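Local coordinates for malonyl CoA-acyl carrier protein transacylase (Clostridium perfringens, PDB 3PTW) that probably transfers the malonyl group from malonyl-CoA to acyl carrier protein, the step that supplies extender units for fatty acid synthesis, at residues 4-8 with 82-88; 21-26 with 295-301; 69-74 with 272-276; 168-172 with 197-202. All blocks are in the same frame, centred on the assembly; numbering follows the deposited sequence.

Overall arrangement
Three of the four contacts gather around the larger, mainly parallel sheet, and the fourth lies in the smaller antiparallel domain. Interaction 1 pairs strands 4-8 and 86-89. Interaction 3, centred about 12 Å away, lays helix 59-79 against the end of neighbouring strand 269-273; Phe6 packs on its Ile273 and Leu74, Phe8 on Asn70. Interaction 2, about 9 Å between centres from interaction 3, adds helix 20-25 and the start of helix 298-315. Along the chain interaction 1 alternates with 2 and with 3, while both segments of 3 lie between those of 2. Interaction 4 is local, its centre about 28 to 36 Å from the others; its His199 touches Ser91, consistent with an active site between the domains.

Interaction 1: 4-8 with 82-88; sequences LGFLF and VKSHISC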
# COMPACT_ATOMS: atom_id res chain seq x y z
N LEU A 4 5.08 13.75 12.63
CA LEU A 4 5.27 12.45 11.97
C LEU A 4 4.07 11.85 11.26
O LEU A 4 2.98 11.77 11.83
CB LEU A 4 5.80 11.39 12.95
CG LEU A 4 6.80 11.73 14.06
CD1 LEU A 4 7.17 10.43 14.76
CD2 LEU A 4 8.05 12.46 13.58
N GLY A 5 4.29 11.39 10.02
CA GLY A 5 3.29 10.61 9.27
C GLY A 5 3.79 9.20 8.96
O GLY A 5 4.94 9.03 8.55
N PHE A 6 2.95 8.19 9.16
CA PHE A 6 3.35 6.79 8.91
C PHE A 6 2.92 6.35 7.50
O PHE A 6 1.81 6.65 7.06
CB PHE A 6 2.71 5.82 9.92
CG PHE A 6 3.34 5.84 11.30
CD1 PHE A 6 4.58 6.40 11.53
CD2 PHE A 6 2.68 5.23 12.36
CE1 PHE A 6 5.15 6.39 12.82
CE2 PHE A 6 3.24 5.21 13.65
CZ PHE A 6 4.47 5.79 13.87
N LEU A 7 3.80 5.64 6.81
CA LEU A 7 3.49 5.07 5.50
C LEU A 7 3.70 3.57 5.61
O LEU A 7 4.76 3.12 6.07
CB LEU A 7 4.39 5.66 4.40
CG LEU A 7 4.43 7.18 4.21
CD1 LEU A 7 5.49 7.55 3.20
CD2 LEU A 7 3.08 7.77 3.83
N PHE A 8 2.71 2.80 5.21
CA PHE A 8 2.83 1.35 5.34
C PHE A 8 3.05 0.70 4.00
O PHE A 8 2.31 0.96 3.04
CB PHE A 8 1.61 0.77 6.06
CG PHE A 8 1.45 1.29 7.46
CD1 PHE A 8 2.23 0.77 8.50
CD2 PHE A 8 0.56 2.33 7.73
CE1 PHE A 8 2.11 1.26 9.79
CE2 PHE A 8 0.43 2.84 9.02
CZ PHE A 8 1.21 2.30 10.06
N VAL A 82 7.84 5.90 19.27
CA VAL A 82 7.64 6.50 17.96
C VAL A 82 6.19 6.31 17.50
O VAL A 82 5.73 5.19 17.28
CB VAL A 82 8.75 6.12 16.89
CG1 VAL A 82 9.48 4.85 17.26
CG2 VAL A 82 8.19 6.07 15.47
N LYS A 83 5.49 7.43 17.42
CA LYS A 83 4.05 7.45 17.21
C LYS A 83 3.63 8.56 16.27
O LYS A 83 4.39 9.49 16.02
CB LYS A 83 3.32 7.56 18.55
CG LYS A 83 4.05 8.37 19.61
CD LYS A 83 3.46 8.11 20.99
CE LYS A 83 3.53 6.63 21.36
NZ LYS A 83 3.00 6.39 22.73
N SER A 84 2.41 8.44 15.77
CA SER A 84 1.84 9.33 14.76
C SER A 84 0.34 9.07 14.69
O SER A 84 -0.12 7.95 14.91
CB SER A 84 2.45 9.04 13.39
OG SER A 84 1.59 9.46 12.32
N HIS A 85 -0.41 10.12 14.37
CA HIS A 85 -1.84 9.98 14.13
C HIS A 85 -2.24 10.43 12.73
O HIS A 85 -3.40 10.81 12.49
CB HIS A 85 -2.63 10.73 15.20
CG HIS A 85 -2.32 12.20 15.25
ND1 HIS A 85 -1.34 12.73 16.06
CD2 HIS A 85 -2.89 13.25 14.61
CE1 HIS A 85 -1.31 14.04 15.91
NE2 HIS A 85 -2.24 14.38 15.04
N ILE A 86 -1.28 10.41 11.80
CA ILE A 86 -1.56 10.63 10.38
C ILE A 86 -0.82 9.58 9.55
O ILE A 86 0.41 9.54 9.55
CB ILE A 86 -1.17 12.06 9.88
CG1 ILE A 86 -1.55 13.14 10.91
CG2 ILE A 86 -1.83 12.34 8.53
CD1 ILE A 86 -0.95 14.55 10.64
N SER A 87 -1.57 8.73 8.86
CA SER A 87 -0.96 7.63 8.10
C SER A 87 -1.68 7.31 6.80
O SER A 87 -2.80 7.76 6.56
CB SER A 87 -0.82 6.37 8.98
OG SER A 87 -2.08 5.82 9.33
N CYS A 88 -1.00 6.56 5.95
CA CYS A 88 -1.63 6.00 4.76
C CYS A 88 -0.74 4.93 4.20
O CYS A 88 0.35 4.69 4.72
CB CYS A 88 -1.92 7.08 3.71
SG CYS A 88 -0.60 7.54 2.63
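Parallel strand pairing in the core of the larger sheet joins 4-8 to 82-88: strand 4-8 runs beside strand 86-88, their axes 4.6 Å apart at closest approach. Such pairing, with helices packed on both faces, is characteristic of the alpha/beta-hydrolase-like core of acyltransferases. The ladder is built from Phe6 N to Ile86 O, Cys88 N to Phe6 O and Phe8 N to Cys88 O, so that Phe6 uses both its N-H and its carbonyl toward the same neighbour. On its other edge strand 4-8 pairs with strand 269-273, which makes it an inner strand. Strand 86-88 leads directly into the probable nucleophile elbow at Gly89, Ser91 and Gly93; the Phe8 side chain touches that elbow, and its CE2 also lies 3.7 Å from Ser87 CB.

Before the strand begins, the loop is fastened by Ser84. Its OG lies anti to its own backbone N (chi1 156°), donates to Leu4 O at 2.7 Å from above the carbonyl plane, and accepts from Ile86 N at 3.1 Å, closing an ST turn. One hydroxyl thus ties the loop both to strand 4-8 and to the first residue of the strand it leads into. Val82 CG2 lies 4.0 Å from Phe6 CE1, and Val82 O is at the ring edge. Ser84 CB stands over the middle of the Phe6 ring in a CH-pi contact, 3.6 Å from the centroid and 3° off the normal.

Interaction 2: 21-26 with 295-301; sequences EFFDNF and VEDLKSL
Glu21 OE1 takes two donors at the start of helix 298-301: Leu298 N at 2.8 Å, with an almost straight N-H (169°) pointing nearly along the C-O axis, and a water that also accepts from Lys299 N. The extended side chain of Glu21 carries the carboxylate across to this helix end, where the first N-H groups have no carbonyl of a preceding turn to meet. The negative charge there probably interacts favourably with the helix dipole. Asp297, the N-cap residue, works on the same end from within its own segment: its OD1 accepts from Ser300 N at 3.1 Å and from Ser300 OG. The two acidic side chains lie side by side, and their like charges are probably offset in part by the helix N-H groups that each carboxylate accepts from.

Beside these polar bonds the contact is apolar. Phe22 CZ presses on Val295 CG1 at 3.5 Å, the two side chains crossing at about a right angle, while Asp297 O sits at the ring edge. Leu301, its CG anti to the backbone N (chi1 169°), sends CD2 to Phe26 CZ, also at 3.5 Å. Phe26 CE2 lies over one face of the Phe22 ring, offset toward its rim, and Leu298 CD1 comes obliquely to the Phe26 ring. What results is a helix N-terminus with an N-cap aspartate, whose first N-H is taken by a glutamate of helix 20-25, beside hydrophobic helix packing.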
# COMPACT_ATOMS: atom_id res chain seq x y z
N GLU A 21 14.25 -9.96 11.56
CA GLU A 21 15.11 -9.25 12.52
C GLU A 21 14.31 -8.65 13.67
O GLU A 21 14.75 -8.68 14.82
CB GLU A 21 15.97 -8.18 11.84
CG GLU A 21 17.10 -8.76 10.99
CD GLU A 21 18.02 -7.71 10.39
OE1 GLU A 21 17.89 -6.51 10.71
OE2 GLU A 21 18.89 -8.09 9.60
N PHE A 22 13.12 -8.13 13.36
CA PHE A 22 12.21 -7.68 14.41
C PHE A 22 11.68 -8.84 15.23
O PHE A 22 11.56 -8.73 16.46
CB PHE A 22 11.06 -6.86 13.84
CG PHE A 22 11.38 -5.40 13.73
CD1 PHE A 22 10.90 -4.50 14.67
CD2 PHE A 22 12.22 -4.94 12.71
CE1 PHE A 22 11.21 -3.14 14.59
CE2 PHE A 22 12.54 -3.59 12.63
CZ PHE A 22 12.03 -2.69 13.57
N PHE A 23 11.36 -9.94 14.55
CA PHE A 23 10.85 -11.14 15.20
C PHE A 23 11.82 -11.60 16.28
O PHE A 23 11.41 -11.87 17.40
CB PHE A 23 10.61 -12.27 14.19
CG PHE A 23 10.18 -13.57 14.82
CD1 PHE A 23 8.82 -13.87 14.99
CD2 PHE A 23 11.13 -14.50 15.27
CE1 PHE A 23 8.42 -15.07 15.58
CE2 PHE A 23 10.74 -15.70 15.87
CZ PHE A 23 9.39 -15.99 16.03
N ASP A 24 13.11 -11.65 15.93
CA ASP A 24 14.15 -12.14 16.83
C ASP A 24 14.57 -11.16 17.91
O ASP A 24 15.16 -11.55 18.91
CB ASP A 24 15.39 -12.57 16.03
CG ASP A 24 15.12 -13.76 15.13
OD1 ASP A 24 14.14 -14.47 15.36
OD2 ASP A 24 15.91 -13.98 14.18
N ASN A 25 14.28 -9.88 17.71
CA ASN A 25 14.85 -8.85 18.59
C ASN A 25 13.83 -8.09 19.43
O ASN A 25 14.21 -7.40 20.38
CB ASN A 25 15.71 -7.88 17.78
CG ASN A 25 16.91 -8.56 17.17
OD1 ASN A 25 17.90 -8.80 17.84
ND2 ASN A 25 16.82 -8.88 15.89
N PHE A 26 12.55 -8.22 19.09
CA PHE A 26 11.50 -7.58 19.86
C PHE A 26 10.39 -8.56 20.20
O PHE A 26 9.81 -9.18 19.30
CB PHE A 26 10.99 -6.34 19.12
CG PHE A 26 12.08 -5.37 18.76
CD1 PHE A 26 12.69 -4.59 19.75
CD2 PHE A 26 12.55 -5.30 17.46
CE1 PHE A 26 13.73 -3.72 19.42
CE2 PHE A 26 13.59 -4.43 17.12
CZ PHE A 26 14.18 -3.64 18.10
N VAL A 295 11.66 2.06 8.27
CA VAL A 295 12.05 0.94 9.12
C VAL A 295 11.58 -0.38 8.52
O VAL A 295 10.38 -0.57 8.31
CB VAL A 295 11.53 1.05 10.60
CG1 VAL A 295 12.26 0.06 11.49
CG2 VAL A 295 11.69 2.47 11.16
N GLU A 296 12.52 -1.27 8.22
CA GLU A 296 12.25 -2.64 7.77
C GLU A 296 13.15 -3.66 8.48
O GLU A 296 12.88 -4.85 8.46
CB GLU A 296 12.40 -2.78 6.24
CG GLU A 296 13.85 -2.68 5.68
CD GLU A 296 13.91 -2.80 4.14
OE1 GLU A 296 13.38 -3.79 3.58
OE2 GLU A 296 14.48 -1.91 3.49
N ASP A 297 14.22 -3.18 9.10
CA ASP A 297 15.18 -4.06 9.76
C ASP A 297 15.93 -3.31 10.85
O ASP A 297 15.59 -2.17 11.16
CB ASP A 297 16.14 -4.74 8.75
CG ASP A 297 16.79 -3.75 7.78
OD1 ASP A 297 16.94 -2.55 8.11
OD2 ASP A 297 17.16 -4.19 6.66
N LEU A 298 16.95 -3.94 11.42
CA LEU A 298 17.76 -3.30 12.46
C LEU A 298 18.51 -2.05 12.00
O LEU A 298 18.49 -1.04 12.69
CB LEU A 298 18.73 -4.31 13.08
CG LEU A 298 18.35 -4.96 14.41
CD1 LEU A 298 16.83 -5.07 14.62
CD2 LEU A 298 19.04 -6.32 14.57
N LYS A 299 19.16 -2.13 10.84
CA LYS A 299 19.93 -0.99 10.33
C LYS A 299 19.04 0.25 10.07
O LYS A 299 19.36 1.35 10.50
CB LYS A 299 20.73 -1.39 9.08
CG LYS A 299 21.77 -0.36 8.64
CD LYS A 299 22.42 -0.70 7.29
CE LYS A 299 21.40 -0.74 6.15
NZ LYS A 299 22.01 -0.48 4.81
N SER A 300 17.91 0.05 9.40
CA SER A 300 17.01 1.16 9.11
C SER A 300 16.34 1.67 10.39
O SER A 300 16.14 2.87 10.54
CB SER A 300 15.97 0.74 8.06
OG SER A 300 15.24 -0.39 8.53
N LEU A 301 16.04 0.76 11.32
CA LEU A 301 15.49 1.15 12.63
C LEU A 301 16.40 2.14 13.35
O LEU A 301 15.95 3.19 13.83
CB LEU A 301 15.26 -0.06 13.54
CG LEU A 301 14.93 0.23 15.02
CD1 LEU A 301 13.55 0.88 15.20
CD2 LEU A 301 15.01 -1.03 15.85
O HOH W 1 19.72 -4.59 9.60

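Interaction 3: 69-74 with 272-276; sequences TNMAIL and EIGPG
Ile273, the last residue of its strand, meets helix 59-79 through CG2, which lies 3.7 Å from Ile73 CG2 and 3.6 Å from the backbone O of Asn70. This branch points anti to the backbone N, and the two isoleucines slide past each other in opposite directions. The other branch of Ile273 brings CD1 within 4.4 Å of Leu74 CD1, a looser touch.

At Gly274 the chain leaves the strand at the point where its CA comes closest to the helix, 4.4 Å from Asn70 CA. Asn70 OD1 lies against Gly274 CA at 3.1 Å, and the backbone angles there suit glycine. Ile73 CD1 covers the same CA. This is helix-on-sheet packing of the alpha/beta core, set at the carboxyl end of a parallel strand, and Asn70 is further tied down through ND2, which donates to Ala9 O and to Ser96 OG beside the probable nucleophile elbow.

Pro275 follows, its CD resting on Asn70 OD1 at 3.3 Å and on Thr69 CG2 at 3.9 Å. The Asn70 and Pro275 side chains cross at about a right angle. Tyr15 and Met18 also touch this proline.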
# COMPACT_ATOMS: atom_id res chain seq x y z
N THR A 69 3.93 -8.31 8.78
CA THR A 69 5.25 -7.72 8.85
C THR A 69 5.18 -6.24 9.25
O THR A 69 5.89 -5.80 10.18
CB THR A 69 6.01 -7.97 7.53
OG1 THR A 69 6.33 -9.37 7.45
CG2 THR A 69 7.29 -7.14 7.43
N ASN A 70 4.31 -5.49 8.57
CA ASN A 70 4.02 -4.08 8.91
C ASN A 70 3.62 -3.88 10.38
O ASN A 70 4.07 -2.94 11.03
CB ASN A 70 2.94 -3.50 7.97
CG ASN A 70 3.42 -3.34 6.52
OD1 ASN A 70 4.56 -3.64 6.20
ND2 ASN A 70 2.53 -2.86 5.64
N MET A 71 2.81 -4.80 10.90
CA MET A 71 2.32 -4.71 12.27
C MET A 71 3.42 -5.03 13.30
O MET A 71 3.58 -4.31 14.29
CB MET A 71 1.12 -5.64 12.45
CG MET A 71 0.36 -5.50 13.77
SD MET A 71 -0.38 -3.88 14.09
CE MET A 71 -1.32 -4.26 15.57
N ALA A 72 4.17 -6.10 13.04
CA ALA A 72 5.30 -6.49 13.88
C ALA A 72 6.31 -5.35 14.06
O ALA A 72 6.81 -5.13 15.15
CB ALA A 72 5.99 -7.72 13.30
N ILE A 73 6.59 -4.61 12.98
CA ILE A 73 7.48 -3.45 13.02
C ILE A 73 6.84 -2.25 13.75
O ILE A 73 7.47 -1.62 14.62
CB ILE A 73 7.92 -3.02 11.59
CG1 ILE A 73 8.79 -4.13 10.96
CG2 ILE A 73 8.68 -1.67 11.62
CD1 ILE A 73 8.99 -3.99 9.45
N LEU A 74 5.59 -1.95 13.39
CA LEU A 74 4.84 -0.88 14.04
C LEU A 74 4.78 -1.03 15.57
O LEU A 74 4.92 -0.05 16.31
CB LEU A 74 3.43 -0.83 13.47
CG LEU A 74 2.42 0.08 14.20
CD1 LEU A 74 2.86 1.55 14.12
CD2 LEU A 74 1.03 -0.12 13.62
N GLU A 272 8.34 5.36 6.55
CA GLU A 272 7.85 4.18 5.86
C GLU A 272 8.05 2.96 6.76
O GLU A 272 9.14 2.72 7.24
CB GLU A 272 8.57 4.00 4.52
CG GLU A 272 8.23 2.72 3.75
CD GLU A 272 8.62 2.82 2.28
OE1 GLU A 272 9.58 3.55 1.97
OE2 GLU A 272 7.96 2.16 1.43
N ILE A 273 6.98 2.22 6.99
CA ILE A 273 7.01 1.09 7.91
C ILE A 273 6.65 -0.19 7.17
O ILE A 273 5.58 -0.29 6.56
CB ILE A 273 6.06 1.31 9.10
CG1 ILE A 273 6.56 2.49 9.95
CG2 ILE A 273 5.89 0.02 9.93
CD1 ILE A 273 5.56 2.99 10.98
N GLY A 274 7.56 -1.16 7.22
CA GLY A 274 7.37 -2.44 6.55
C GLY A 274 8.48 -2.68 5.55
O GLY A 274 9.49 -1.97 5.57
N PRO A 275 8.31 -3.69 4.67
CA PRO A 275 9.43 -4.01 3.79
C PRO A 275 9.60 -2.97 2.69
O PRO A 275 8.61 -2.46 2.16
CB PRO A 275 9.05 -5.37 3.19
CG PRO A 275 7.57 -5.43 3.27
CD PRO A 275 7.17 -4.61 4.48
N GLY A 276 10.86 -2.67 2.38
CA GLY A 276 11.18 -1.88 1.19
C GLY A 276 11.17 -0.38 1.38
O GLY A 276 10.88 0.13 2.47

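Interaction 4: 168-172 with 197-202; sequences ISGEL and PFHCSM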
# COMPACT_ATOMS: atom_id res chain seq x y z
N ILE A 168 -1.14 2.64 -15.42
CA ILE A 168 -2.45 2.37 -16.02
C ILE A 168 -2.71 0.88 -16.11
O ILE A 168 -1.78 0.08 -16.22
CB ILE A 168 -2.59 3.02 -17.42
CG1 ILE A 168 -1.53 2.49 -18.41
CG2 ILE A 168 -2.54 4.54 -17.28
CD1 ILE A 168 -1.71 2.98 -19.88
N SER A 169 -3.98 0.48 -16.05
CA SER A 169 -4.31 -0.95 -16.15
C SER A 169 -5.57 -1.18 -16.98
O SER A 169 -6.31 -0.23 -17.29
CB SER A 169 -4.43 -1.59 -14.76
OG SER A 169 -5.63 -1.19 -14.14
N GLY A 170 -5.79 -2.43 -17.35
CA GLY A 170 -6.90 -2.76 -18.23
C GLY A 170 -6.57 -3.97 -19.08
O GLY A 170 -5.73 -4.80 -18.70
N GLU A 171 -7.23 -4.08 -20.23
CA GLU A 171 -7.00 -5.24 -21.10
C GLU A 171 -5.69 -5.10 -21.83
O GLU A 171 -5.36 -4.03 -22.32
CB GLU A 171 -8.13 -5.40 -22.11
CG GLU A 171 -9.49 -5.47 -21.46
CD GLU A 171 -10.57 -5.54 -22.49
OE1 GLU A 171 -11.23 -4.51 -22.71
OE2 GLU A 171 -10.72 -6.61 -23.10
N LEU A 172 -4.95 -6.21 -21.90
CA LEU A 172 -3.62 -6.26 -22.50
C LEU A 172 -3.62 -5.75 -23.92
O LEU A 172 -2.71 -5.05 -24.34
CB LEU A 172 -3.07 -7.68 -22.48
CG LEU A 172 -2.60 -8.22 -21.13
CD1 LEU A 172 -1.94 -9.55 -21.32
CD2 LEU A 172 -1.66 -7.23 -20.44
N PRO A 197 -5.14 -6.88 -13.77
CA PRO A 197 -5.40 -5.45 -13.97
C PRO A 197 -5.93 -4.76 -12.72
O PRO A 197 -7.09 -4.33 -12.68
CB PRO A 197 -6.44 -5.43 -15.08
CG PRO A 197 -7.17 -6.71 -14.95
CD PRO A 197 -6.19 -7.72 -14.38
N PHE A 198 -5.07 -4.67 -11.69
CA PHE A 198 -5.48 -4.05 -10.44
C PHE A 198 -5.93 -2.60 -10.68
O PHE A 198 -5.43 -1.91 -11.56
CB PHE A 198 -4.34 -4.07 -9.42
CG PHE A 198 -4.00 -5.45 -8.88
CD1 PHE A 198 -4.89 -6.51 -8.98
CD2 PHE A 198 -2.80 -5.65 -8.20
CE1 PHE A 198 -4.57 -7.78 -8.47
CE2 PHE A 198 -2.47 -6.90 -7.67
CZ PHE A 198 -3.36 -7.97 -7.81
N HIS A 199 -6.91 -2.18 -9.88
CA HIS A 199 -7.37 -0.80 -9.81
C HIS A 199 -8.05 -0.24 -11.05
O HIS A 199 -8.06 0.97 -11.27
CB HIS A 199 -6.25 0.12 -9.33
CG HIS A 199 -5.64 -0.33 -8.04
ND1 HIS A 199 -6.30 -0.26 -6.84
CD2 HIS A 199 -4.42 -0.87 -7.78
CE1 HIS A 199 -5.51 -0.73 -5.88
NE2 HIS A 199 -4.37 -1.10 -6.43
N CYS A 200 -8.63 -1.12 -11.85
CA CYS A 200 -9.58 -0.69 -12.88
C CYS A 200 -10.91 -1.42 -12.72
O CYS A 200 -11.03 -2.33 -11.90
CB CYS A 200 -9.02 -0.87 -14.30
SG CYS A 200 -8.90 -2.57 -14.85
N SER A 201 -11.89 -0.99 -13.50
CA SER A 201 -13.24 -1.54 -13.47
C SER A 201 -13.31 -3.06 -13.69
O SER A 201 -14.31 -3.70 -13.36
CB SER A 201 -14.11 -0.81 -14.51
OG SER A 201 -13.74 -1.22 -15.82
N MET A 202 -12.25 -3.65 -14.25
CA MET A 202 -12.23 -5.10 -14.47
C MET A 202 -12.20 -5.89 -13.17
O MET A 202 -12.49 -7.08 -13.17
CB MET A 202 -11.04 -5.51 -15.34
CG MET A 202 -11.14 -5.02 -16.78
SD MET A 202 -9.61 -5.29 -17.68
CE MET A 202 -9.78 -7.04 -18.09
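Ser169, Met202 and Gly170 carry most of this contact, in which the end of a strand of the small antiparallel sheet packs against the loop 197-202. That smaller domain is the ferredoxin-like subdomain inserted in acyltransferases of this family, and the loop holds a type II beta turn from Pro197 to Cys200. Ser169 stands at the centre. Its OG donates to Phe198 O at 2.7 Å, approaching from above the carbonyl plane at a C=O...O angle of 144°. With chi1 at 74° the hydroxyl lies between the backbone N and the carbonyl carbon, which turns it into the bend of the loop, where it also lies 3.4 Å from Cys200 CB. A buried carbonyl in the middle of the turn is thereby satisfied from the strand.

The turn presents His199 toward the larger domain, where its side chain touches Ser91 of the probable nucleophile elbow and its ND1 bonds to Gln248 O. In this family a serine and a histidine form the catalytic pair, and His199 is consistent with that role. Ser169, bonded to the carbonyl of the residue before His199, may help to set the backbone of that turn.

Gly170, where the chain turns a corner, has backbone angles suited to glycine; against it lie Pro197 CB, 3.7 Å from its O, and Cys200 SG, 3.9 Å from its CA. Met202 closes the other end. Its side chain bends at chi3 (80°) and crosses Glu171 at about a right angle, bringing CE to 3.7 Å from Glu171 CG while SD rests 3.6 Å from the carbonyl carbon of Gly170.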